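Local coordinates for fructooligosaccharide ABC transporter substrate-binding protein FusA (Streptococcus pneumoniae, PDB 5G5Y) that binds fructooligosaccharides, with a preference for tetrasaccharides and longer chains, and delivers them to an ABC transporter for import, at residues I116-E124 with G304-I312; Y330-G341 with R375-I386. All coordinates share one frame; numbering follows the deposited sequence.

In the fold
Interactions 1 and 2 share the three-strand sheet 305-306, 121-123, 384-386 and illustrate how one small sheet is paired along one edge strand and packed by a helix at the other. Both contacts are largely buried, but Arg375, at the margin of interaction 2, is exposed. Interaction 1 is mostly backbone pairing between the central strand and an outer one, whereas in interaction 2 a helix packs across the other outer strand, with side-chain packing and bonds to helix carbonyls and a serine hydroxyl prominent. The two meet directly: Tyr330 OH probably bonds to Pro120 O, and Glu123 OE2 to Asn339 ND2. Experimentally identified substrate-binding residues lie in both, Glu123 and Lys309 in interaction 1, Trp340, Arg375 and Glu379 in interaction 2.

Interaction 1 of 2, residues I116-E124 with G304-I312; sequences IYSFPWIEE and GFARDKMVI. With ZN (zinc ion), chain J.
Gly304 opens the pairing by accepting a nearly straight bond from Glu123 N (2.9 Å to Gly304 O, 172° at the hydrogen), and the indole of Trp121 lies against its backbone, CZ3 3.6 Å from Gly304 C. Next along, Glu124 OE1 binds a zinc ion at 2.1 Å, which Asp127 also ligates. Phe305 sits on the same side of the sheet as Ile122; its ring is met at the edge by Ile122 CG1, while CE1 packs on Pro120 CB at 3.6 Å. With CG of Trp121 anti to the backbone N (chi1 168°), the indole lies along the backbone from Ala306 to Gly304, with CZ3 near Phe305 N and Ala306 N at the ring edge. Ala306 and Trp121 exchange two backbone bonds as an antiparallel hydrogen-bonded pair, next to the non-hydrogen-bonded pair of Phe305 and Ile122. From here the segment leaves the small sheet for the edge of the four-strand sheet, where strand 310-312 runs beside 61-63. Arg307 O takes the hydroxyl of Ser118 (OG to O 2.7 Å) from well above its carbonyl plane, and a water also bridges it to Ser118 O. Arg307's guanidinium turns elsewhere, to Leu108 O and a salt bridge with Asp69. Beyond Asp308, a classic beta bulge marks the changeover, Lys309 and Met310 both facing Phe119. Lys309 N donates to Phe119 O, and Met310 O receives Phe119 N at 2.9 Å, in its carbonyl plane. Lys309, a substrate-binding residue, lays CG against Trp121 CB (3.5 Å). Ile312 then brings CD1 to the edge of the Phe119 ring, 4.0 Å from CE2.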
loop_
_atom_site.group_PDB
_atom_site.type_symbol
_atom_site.label_atom_id
_atom_site.label_comp_id
_atom_site.label_asym_id
_atom_site.label_seq_id
_atom_site.Cartn_x
_atom_site.Cartn_y
_atom_site.Cartn_z
ATOM N N ILE A 116 10.263 -6.982 20.673
ATOM C CA ILE A 116 9.833 -5.906 19.758
ATOM C C ILE A 116 11.037 -4.983 19.608
ATOM O O ILE A 116 11.650 -4.608 20.626
ATOM C CB ILE A 116 8.599 -5.170 20.319
ATOM C CG1 ILE A 116 7.427 -6.146 20.401
ATOM C CG2 ILE A 116 8.232 -3.959 19.467
ATOM C CD1 ILE A 116 6.231 -5.621 21.161
ATOM N N TYR A 117 11.414 -4.659 18.361
ATOM C CA TYR A 117 12.595 -3.832 18.084
ATOM C C TYR A 117 12.316 -2.455 17.511
ATOM O O TYR A 117 13.252 -1.704 17.287
ATOM C CB TYR A 117 13.530 -4.581 17.132
ATOM C CG TYR A 117 14.106 -5.831 17.746
ATOM C CD1 TYR A 117 15.063 -5.748 18.752
ATOM C CD2 TYR A 117 13.704 -7.094 17.334
ATOM C CE1 TYR A 117 15.619 -6.887 19.324
ATOM C CE2 TYR A 117 14.275 -8.253 17.893
ATOM C CZ TYR A 117 15.231 -8.134 18.888
ATOM O OH TYR A 117 15.776 -9.267 19.502
ATOM N N SER A 118 11.054 -2.124 17.246
ATOM C CA SER A 118 10.753 -0.891 16.550
ATOM C C SER A 118 9.338 -0.474 16.822
ATOM O O SER A 118 8.525 -1.286 17.258
ATOM C CB SER A 118 11.006 -1.024 15.025
ATOM O OG SER A 118 10.141 -1.933 14.401
ATOM N N PHE A 119 9.047 0.788 16.568
ATOM C CA PHE A 119 7.705 1.316 16.747
ATOM C C PHE A 119 7.073 1.617 15.382
ATOM O O PHE A 119 7.692 2.277 14.546
ATOM C CB PHE A 119 7.757 2.587 17.578
ATOM C CG PHE A 119 8.317 2.380 18.955
ATOM C CD1 PHE A 119 7.491 1.986 19.995
ATOM C CD2 PHE A 119 9.654 2.574 19.224
ATOM C CE1 PHE A 119 7.989 1.786 21.279
ATOM C CE2 PHE A 119 10.160 2.392 20.525
ATOM C CZ PHE A 119 9.327 2.003 21.540
ATOM N N PRO A 120 5.815 1.172 15.171
ATOM C CA PRO A 120 5.254 1.175 13.854
ATOM C C PRO A 120 4.550 2.474 13.472
ATOM O O PRO A 120 4.211 3.333 14.330
ATOM C CB PRO A 120 4.223 0.046 13.915
ATOM C CG PRO A 120 3.747 0.112 15.305
ATOM C CD PRO A 120 4.989 0.367 16.100
ATOM N N TRP A 121 4.400 2.615 12.172
ATOM C CA TRP A 121 3.383 3.495 11.562
ATOM C C TRP A 121 2.153 2.640 11.258
ATOM O O TRP A 121 2.261 1.616 10.566
ATOM C CB TRP A 121 3.934 4.131 10.284
ATOM C CG TRP A 121 2.950 4.841 9.392
ATOM C CD1 TRP A 121 2.520 6.137 9.512
ATOM C CD2 TRP A 121 2.354 4.327 8.183
ATOM N NE1 TRP A 121 1.679 6.451 8.457
ATOM C CE2 TRP A 121 1.581 5.367 7.623
ATOM C CE3 TRP A 121 2.440 3.104 7.500
ATOM C CZ2 TRP A 121 0.865 5.204 6.444
ATOM C CZ3 TRP A 121 1.723 2.941 6.331
ATOM C CH2 TRP A 121 0.924 3.971 5.828
ATOM N N ILE A 122 0.996 3.088 11.746
ATOM C CA ILE A 122 -0.285 2.466 11.488
ATOM C C ILE A 122 -1.224 3.534 10.922
ATOM O O ILE A 122 -1.460 4.573 11.566
ATOM C CB ILE A 122 -0.906 1.869 12.775
ATOM C CG1 ILE A 122 -0.029 0.735 13.368
ATOM C CG2 ILE A 122 -2.295 1.334 12.479
ATOM C CD1 ILE A 122 -0.300 0.420 14.835
ATOM N N GLU A 123 -1.767 3.271 9.739
ATOM C CA GLU A 123 -2.766 4.151 9.117
ATOM C C GLU A 123 -3.906 3.318 8.580
ATOM O O GLU A 123 -3.815 2.750 7.465
ATOM C CB GLU A 123 -2.152 4.983 7.995
ATOM C CG GLU A 123 -3.052 6.038 7.369
ATOM C CD GLU A 123 -2.458 6.629 6.084
ATOM O OE1 GLU A 123 -2.571 5.977 5.016
ATOM O OE2 GLU A 123 -1.847 7.726 6.121
ATOM N N GLU A 124 -5.001 3.251 9.333
ATOM C CA GLU A 124 -6.196 2.543 8.864
ATOM C C GLU A 124 -7.093 3.509 8.091
ATOM O O GLU A 124 -7.457 4.571 8.608
ATOM C CB GLU A 124 -6.950 1.955 10.046
ATOM C CG GLU A 124 -6.104 0.929 10.794
ATOM C CD GLU A 124 -6.915 0.208 11.862
ATOM O OE1 GLU A 124 -8.014 0.722 12.183
ATOM O OE2 GLU A 124 -6.446 -0.846 12.363
ATOM N N GLY A 304 -1.966 -0.554 5.700
ATOM C CA GLY A 304 -1.364 0.704 6.158
ATOM C C GLY A 304 -0.547 0.432 7.408
ATOM O O GLY A 304 -0.975 0.699 8.541
ATOM N N PHE A 305 0.608 -0.170 7.202
ATOM C CA PHE A 305 1.452 -0.629 8.307
ATOM C C PHE A 305 2.891 -0.636 7.903
ATOM O O PHE A 305 3.242 -1.124 6.822
ATOM C CB PHE A 305 1.038 -2.016 8.776
ATOM C CG PHE A 305 1.872 -2.550 9.914
ATOM C CD1 PHE A 305 1.683 -2.102 11.221
ATOM C CD2 PHE A 305 2.885 -3.489 9.659
ATOM C CE1 PHE A 305 2.430 -2.652 12.264
ATOM C CE2 PHE A 305 3.655 -3.988 10.685
ATOM C CZ PHE A 305 3.435 -3.550 11.991
ATOM N N ALA A 306 3.722 -0.021 8.717
ATOM C CA ALA A 306 5.176 -0.168 8.570
ATOM C C ALA A 306 5.740 -0.476 9.894
ATOM O O ALA A 306 5.508 0.268 10.851
ATOM C CB ALA A 306 5.785 1.099 7.997
ATOM N N ARG A 307 6.496 -1.576 9.973
ATOM C CA ARG A 307 6.967 -2.092 11.234
ATOM C C ARG A 307 7.875 -1.111 11.992
ATOM O O ARG A 307 7.828 -1.054 13.223
ATOM C CB ARG A 307 7.758 -3.402 11.031
ATOM C CG ARG A 307 7.529 -4.376 12.153
ATOM C CD ARG A 307 8.161 -5.737 11.936
ATOM N NE ARG A 307 8.064 -6.257 10.573
ATOM C CZ ARG A 307 7.043 -6.939 10.056
ATOM N NH1 ARG A 307 5.960 -7.207 10.770
ATOM N NH2 ARG A 307 7.125 -7.353 8.776
ATOM N N ASP A 308 8.687 -0.360 11.244
ATOM C CA ASP A 308 9.689 0.512 11.825
ATOM C C ASP A 308 9.634 1.942 11.320
ATOM O O ASP A 308 10.046 2.250 10.193
ATOM C CB ASP A 308 11.077 -0.079 11.583
ATOM C CG ASP A 308 12.182 0.877 11.911
ATOM O OD1 ASP A 308 12.033 1.755 12.827
ATOM O OD2 ASP A 308 13.230 0.730 11.244
ATOM N N LYS A 309 9.112 2.815 12.153
ATOM C CA LYS A 309 9.330 4.227 12.004
ATOM C C LYS A 309 10.089 4.841 13.177
ATOM O O LYS A 309 10.171 6.066 13.262
ATOM C CB LYS A 309 8.014 4.953 11.774
ATOM C CG LYS A 309 7.391 4.722 10.432
ATOM C CD LYS A 309 8.217 5.151 9.236
ATOM C CE LYS A 309 7.481 4.773 7.969
ATOM N NZ LYS A 309 7.955 5.592 6.843
ATOM N N MET A 310 10.607 4.017 14.082
ATOM C CA MET A 310 11.522 4.482 15.138
ATOM C C MET A 310 12.159 3.309 15.802
ATOM O O MET A 310 11.470 2.362 16.123
ATOM C CB MET A 310 10.802 5.272 16.212
ATOM C CG MET A 310 11.720 6.037 17.150
ATOM S SD MET A 310 11.091 7.694 17.365
ATOM C CE MET A 310 12.248 8.379 18.576
ATOM N N VAL A 311 13.482 3.361 15.980
ATOM C CA VAL A 311 14.236 2.409 16.780
ATOM C C VAL A 311 15.042 3.176 17.853
ATOM O O VAL A 311 15.342 4.350 17.701
ATOM C CB VAL A 311 15.193 1.560 15.949
ATOM C CG1 VAL A 311 14.446 0.643 14.987
ATOM C CG2 VAL A 311 16.194 2.406 15.172
ATOM N N ILE A 312 15.370 2.495 18.936
ATOM C CA ILE A 312 16.133 3.090 20.014
ATOM C C ILE A 312 17.499 2.414 20.006
ATOM O O ILE A 312 17.591 1.166 19.995
ATOM C CB ILE A 312 15.415 2.890 21.344
ATOM C CG1 ILE A 312 14.119 3.721 21.365
ATOM C CG2 ILE A 312 16.361 3.254 22.514
ATOM C CD1 ILE A 312 13.300 3.528 22.643
HETATM ZN ZN ZN J . -9.563 -0.517 12.968
HETATM O O HOH W 1 14.856 -0.261 19.175
HETATM O O HOH W 2 7.103 -2.734 15.283
HETATM O O HOH W 3 -10.580 0.888 14.516
#

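Interaction 2 of 2, residues Y330-G341 with R375-I386; sequences YAPLQSVQNNWG and RQKTEVGGPLAI
Trp340 and Arg375 supply flat groups that meet at a steep angle, with indole and guanidinium planes 61° apart. Trp340 CD1 stands over the centre of one guanidinium face, 3.5 Å from Arg375 CZ, while Arg375 NH1 lies at the indole edge. One indole face carries Ile386 CD1 in a CH-pi contact, 4.2 Å from the centroid of the six-membered ring; Asn339 ND2, whose polar partner is Glu123, lies above the same face, also offset toward the rim. Tyr330, at the other end of the segment, has Pro383 O over one ring face and Ala385 CB at its edge; its OH, with Pro120 as polar partner, also touches Pro383 CB. Between these aromatic ends, helix 332-340 crosses strand 384-386 at 101°, with the axes 7.0 Å apart. Ser335 OG, hydrogen-bonded also to Gln329 O, accepts a nearly straight bond from Ala385 N at 3.0 Å. Leu384 CD2 lies against Asn339, and the side chains of Val336 and Ile386 cross at about a right angle, CG2 against CG1. Two waters close the seam: one joins Tyr330 O to Ala385 O, the other accepts from Asn338 ND2, which also bonds to Gln329 OE1, and donates to Gly381 O and Pro383 O. Late in the helix, Asn338 O is gripped by two amides, Val380 N in its carbonyl plane and Gly381 N from above it. Asn339 O receives Arg375 NH2 at 2.9 Å and, weakly, NE, which also forms a salt bridge with Glu379 OE1. Trp340, Arg375 and Glu379 all bind substrate; Asn339 O at the helix end, with Glu379, appears to set the guanidinium beside the indole in this sugar-free structure, the carboxylate probably offsetting its charge.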
loop_
_atom_site.group_PDB
_atom_site.type_symbol
_atom_site.label_atom_id
_atom_site.label_comp_id
_atom_site.label_asym_id
_atom_site.label_seq_id
_atom_site.Cartn_x
_atom_site.Cartn_y
_atom_site.Cartn_z
ATOM N N TYR A 330 1.741 8.725 19.787
ATOM C CA TYR A 330 0.603 7.819 19.677
ATOM C C TYR A 330 -0.702 8.332 20.296
ATOM O O TYR A 330 -1.729 7.674 20.172
ATOM C CB TYR A 330 0.961 6.446 20.274
ATOM C CG TYR A 330 1.882 5.644 19.418
ATOM C CD1 TYR A 330 1.438 5.083 18.203
ATOM C CD2 TYR A 330 3.192 5.416 19.797
ATOM C CE1 TYR A 330 2.296 4.342 17.399
ATOM C CE2 TYR A 330 4.060 4.642 19.010
ATOM C CZ TYR A 330 3.598 4.108 17.808
ATOM O OH TYR A 330 4.456 3.365 17.022
ATOM N N ALA A 331 -0.685 9.498 20.971
ATOM C CA ALA A 331 -1.942 10.181 21.305
ATOM C C ALA A 331 -2.670 10.457 19.978
ATOM O O ALA A 331 -2.043 10.934 19.019
ATOM C CB ALA A 331 -1.686 11.486 22.076
ATOM N N PRO A 332 -3.964 10.121 19.886
ATOM C CA PRO A 332 -4.703 10.200 18.597
ATOM C C PRO A 332 -4.561 11.535 17.823
ATOM O O PRO A 332 -4.243 11.532 16.629
ATOM C CB PRO A 332 -6.146 9.977 19.025
ATOM C CG PRO A 332 -6.008 9.080 20.209
ATOM C CD PRO A 332 -4.815 9.569 20.962
ATOM N N LEU A 333 -4.764 12.673 18.502
ATOM C CA LEU A 333 -4.621 13.986 17.808
ATOM C C LEU A 333 -3.194 14.236 17.318
ATOM O O LEU A 333 -2.968 14.881 16.278
ATOM C CB LEU A 333 -5.065 15.149 18.696
ATOM C CG LEU A 333 -6.554 15.526 18.640
ATOM C CD1 LEU A 333 -6.824 16.522 19.769
ATOM C CD2 LEU A 333 -6.982 16.138 17.316
ATOM N N GLN A 334 -2.223 13.711 18.056
ATOM C CA GLN A 334 -0.855 13.872 17.687
ATOM C C GLN A 334 -0.532 12.968 16.491
ATOM O O GLN A 334 0.146 13.415 15.579
ATOM C CB GLN A 334 0.073 13.537 18.854
ATOM C CG GLN A 334 1.502 14.028 18.621
ATOM C CD GLN A 334 1.613 15.545 18.688
ATOM O OE1 GLN A 334 1.231 16.148 19.668
ATOM N NE2 GLN A 334 2.086 16.156 17.624
ATOM N N SER A 335 -0.949 11.693 16.541
ATOM C CA SER A 335 -0.758 10.797 15.403
ATOM C C SER A 335 -1.313 11.373 14.093
ATOM O O SER A 335 -0.671 11.301 13.048
ATOM C CB SER A 335 -1.348 9.423 15.681
ATOM O OG SER A 335 -0.595 8.728 16.629
ATOM N N VAL A 336 -2.514 11.948 14.155
ATOM C CA VAL A 336 -3.139 12.450 12.971
ATOM C C VAL A 336 -2.286 13.593 12.391
ATOM O O VAL A 336 -1.965 13.581 11.214
ATOM C CB VAL A 336 -4.595 12.895 13.235
ATOM C CG1 VAL A 336 -5.160 13.709 12.091
ATOM C CG2 VAL A 336 -5.472 11.679 13.556
ATOM N N GLN A 337 -1.897 14.554 13.225
ATOM C CA GLN A 337 -1.088 15.687 12.738
ATOM C C GLN A 337 0.282 15.241 12.259
ATOM O O GLN A 337 0.745 15.664 11.174
ATOM C CB GLN A 337 -0.924 16.726 13.839
ATOM C CG GLN A 337 -2.201 17.401 14.242
ATOM C CD GLN A 337 -1.982 18.300 15.430
ATOM O OE1 GLN A 337 -1.460 19.384 15.271
ATOM N NE2 GLN A 337 -2.375 17.839 16.628
ATOM N N ASN A 338 0.928 14.344 13.009
ATOM C CA ASN A 338 2.256 13.881 12.592
ATOM C C ASN A 338 2.233 13.269 11.191
ATOM O O ASN A 338 3.161 13.452 10.399
ATOM C CB ASN A 338 2.847 12.879 13.583
ATOM C CG ASN A 338 3.236 13.527 14.908
ATOM O OD1 ASN A 338 3.051 14.732 15.118
ATOM N ND2 ASN A 338 3.740 12.711 15.824
ATOM N N ASN A 339 1.143 12.583 10.896
ATOM C CA ASN A 339 0.962 11.903 9.619
ATOM C C ASN A 339 0.657 12.898 8.485
ATOM O O ASN A 339 1.125 12.717 7.371
ATOM C CB ASN A 339 -0.199 10.917 9.730
ATOM C CG ASN A 339 -0.224 9.876 8.598
ATOM O OD1 ASN A 339 0.783 9.244 8.306
ATOM N ND2 ASN A 339 -1.383 9.673 7.998
ATOM N N TRP A 340 -0.191 13.885 8.762
ATOM C CA TRP A 340 -0.827 14.666 7.696
ATOM C C TRP A 340 -0.589 16.180 7.673
ATOM O O TRP A 340 -0.795 16.791 6.616
ATOM C CB TRP A 340 -2.341 14.395 7.670
ATOM C CG TRP A 340 -2.758 13.134 7.006
ATOM C CD1 TRP A 340 -2.254 12.603 5.833
ATOM C CD2 TRP A 340 -3.823 12.263 7.404
ATOM N NE1 TRP A 340 -2.922 11.423 5.509
ATOM C CE2 TRP A 340 -3.895 11.199 6.445
ATOM C CE3 TRP A 340 -4.705 12.247 8.479
ATOM C CZ2 TRP A 340 -4.796 10.133 6.566
ATOM C CZ3 TRP A 340 -5.632 11.194 8.566
ATOM C CH2 TRP A 340 -5.660 10.164 7.619
ATOM N N GLY A 341 -0.255 16.788 8.814
ATOM C CA GLY A 341 -0.074 18.236 8.899
ATOM C C GLY A 341 -0.684 18.828 10.137
ATOM O O GLY A 341 -1.026 18.110 11.066
ATOM N N ARG A 375 1.801 19.161 2.844
ATOM C CA ARG A 375 1.931 18.000 3.737
ATOM C C ARG A 375 3.428 17.742 4.022
ATOM O O ARG A 375 3.850 17.615 5.181
ATOM C CB ARG A 375 1.281 16.764 3.155
ATOM C CG ARG A 375 1.452 15.564 4.067
ATOM C CD ARG A 375 0.967 14.265 3.441
ATOM N NE ARG A 375 1.138 13.155 4.396
ATOM C CZ ARG A 375 0.752 11.892 4.176
ATOM N NH1 ARG A 375 0.160 11.558 3.042
ATOM N NH2 ARG A 375 0.940 10.957 5.102
ATOM N N GLN A 376 4.223 17.702 2.962
ATOM C CA GLN A 376 5.672 17.486 3.086
ATOM C C GLN A 376 6.369 18.537 3.928
ATOM O O GLN A 376 7.344 18.228 4.587
ATOM C CB GLN A 376 6.343 17.458 1.724
ATOM C CG GLN A 376 6.207 16.197 0.934
ATOM C CD GLN A 376 6.617 16.500 -0.490
ATOM O OE1 GLN A 376 7.814 16.612 -0.771
ATOM N NE2 GLN A 376 5.633 16.765 -1.370
ATOM N N LYS A 377 5.886 19.781 3.863
ATOM C CA LYS A 377 6.453 20.869 4.639
ATOM C C LYS A 377 6.111 20.846 6.118
ATOM O O LYS A 377 6.863 21.422 6.912
ATOM C CB LYS A 377 6.037 22.233 4.063
ATOM C CG LYS A 377 6.567 22.539 2.678
ATOM C CD LYS A 377 6.034 23.920 2.273
ATOM C CE LYS A 377 6.366 24.325 0.860
ATOM N NZ LYS A 377 5.574 25.533 0.490
ATOM N N THR A 378 4.999 20.186 6.492
ATOM C CA THR A 378 4.392 20.335 7.830
ATOM C C THR A 378 4.212 19.039 8.637
ATOM O O THR A 378 4.118 19.110 9.857
ATOM C CB THR A 378 3.047 21.110 7.755
ATOM O OG1 THR A 378 2.049 20.391 7.010
ATOM C CG2 THR A 378 3.274 22.515 7.088
ATOM N N GLU A 379 4.115 17.891 7.961
ATOM C CA GLU A 379 4.063 16.586 8.620
ATOM C C GLU A 379 5.404 16.273 9.283
ATOM O O GLU A 379 6.443 16.870 8.959
ATOM C CB GLU A 379 3.759 15.451 7.601
ATOM C CG GLU A 379 4.967 15.078 6.743
ATOM C CD GLU A 379 4.642 14.191 5.531
ATOM O OE1 GLU A 379 3.714 13.365 5.607
ATOM O OE2 GLU A 379 5.322 14.328 4.484
ATOM N N VAL A 380 5.415 15.292 10.178
ATOM C CA VAL A 380 6.670 14.828 10.735
ATOM C C VAL A 380 6.971 13.358 10.532
ATOM O O VAL A 380 8.121 12.953 10.736
ATOM C CB VAL A 380 6.820 15.188 12.247
ATOM C CG1 VAL A 380 6.456 16.666 12.515
ATOM C CG2 VAL A 380 5.968 14.333 13.097
ATOM N N GLY A 381 5.981 12.547 10.169
ATOM C CA GLY A 381 6.204 11.113 9.998
ATOM C C GLY A 381 6.466 10.488 11.343
ATOM O O GLY A 381 5.897 10.914 12.354
ATOM N N GLY A 382 7.352 9.501 11.364
ATOM C CA GLY A 382 7.691 8.813 12.569
ATOM C C GLY A 382 6.622 7.835 13.030
ATOM O O GLY A 382 5.654 7.552 12.297
ATOM N N PRO A 383 6.773 7.335 14.272
ATOM C CA PRO A 383 5.847 6.329 14.796
ATOM C C PRO A 383 4.512 6.976 15.179
ATOM O O PRO A 383 4.479 8.047 15.825
ATOM C CB PRO A 383 6.594 5.795 16.015
ATOM C CG PRO A 383 7.328 6.993 16.528
ATOM C CD PRO A 383 7.737 7.775 15.301
ATOM N N LEU A 384 3.410 6.340 14.796
ATOM C CA LEU A 384 2.090 6.884 15.006
ATOM C C LEU A 384 1.027 5.858 14.653
ATOM O O LEU A 384 1.302 4.821 13.978
ATOM C CB LEU A 384 1.892 8.181 14.157
ATOM C CG LEU A 384 1.882 8.044 12.617
ATOM C CD1 LEU A 384 0.507 7.688 12.084
ATOM C CD2 LEU A 384 2.407 9.338 11.939
ATOM N N ALA A 385 -0.191 6.141 15.097
ATOM C CA ALA A 385 -1.329 5.312 14.768
ATOM C C ALA A 385 -2.601 6.088 14.565
ATOM O O ALA A 385 -2.994 6.877 15.424
ATOM C CB ALA A 385 -1.574 4.257 15.817
ATOM N N ILE A 386 -3.228 5.817 13.420
ATOM C CA ILE A 386 -4.578 6.295 13.092
ATOM C C ILE A 386 -5.449 5.071 12.844
ATOM O O ILE A 386 -5.220 4.291 11.895
ATOM C CB ILE A 386 -4.588 7.210 11.873
ATOM C CG1 ILE A 386 -3.599 8.369 12.087
ATOM C CG2 ILE A 386 -5.979 7.783 11.619
ATOM C CD1 ILE A 386 -3.324 9.186 10.845
HETATM O O HOH W 4 -3.261 7.129 17.985
HETATM O O HOH W 5 5.190 10.427 14.826
#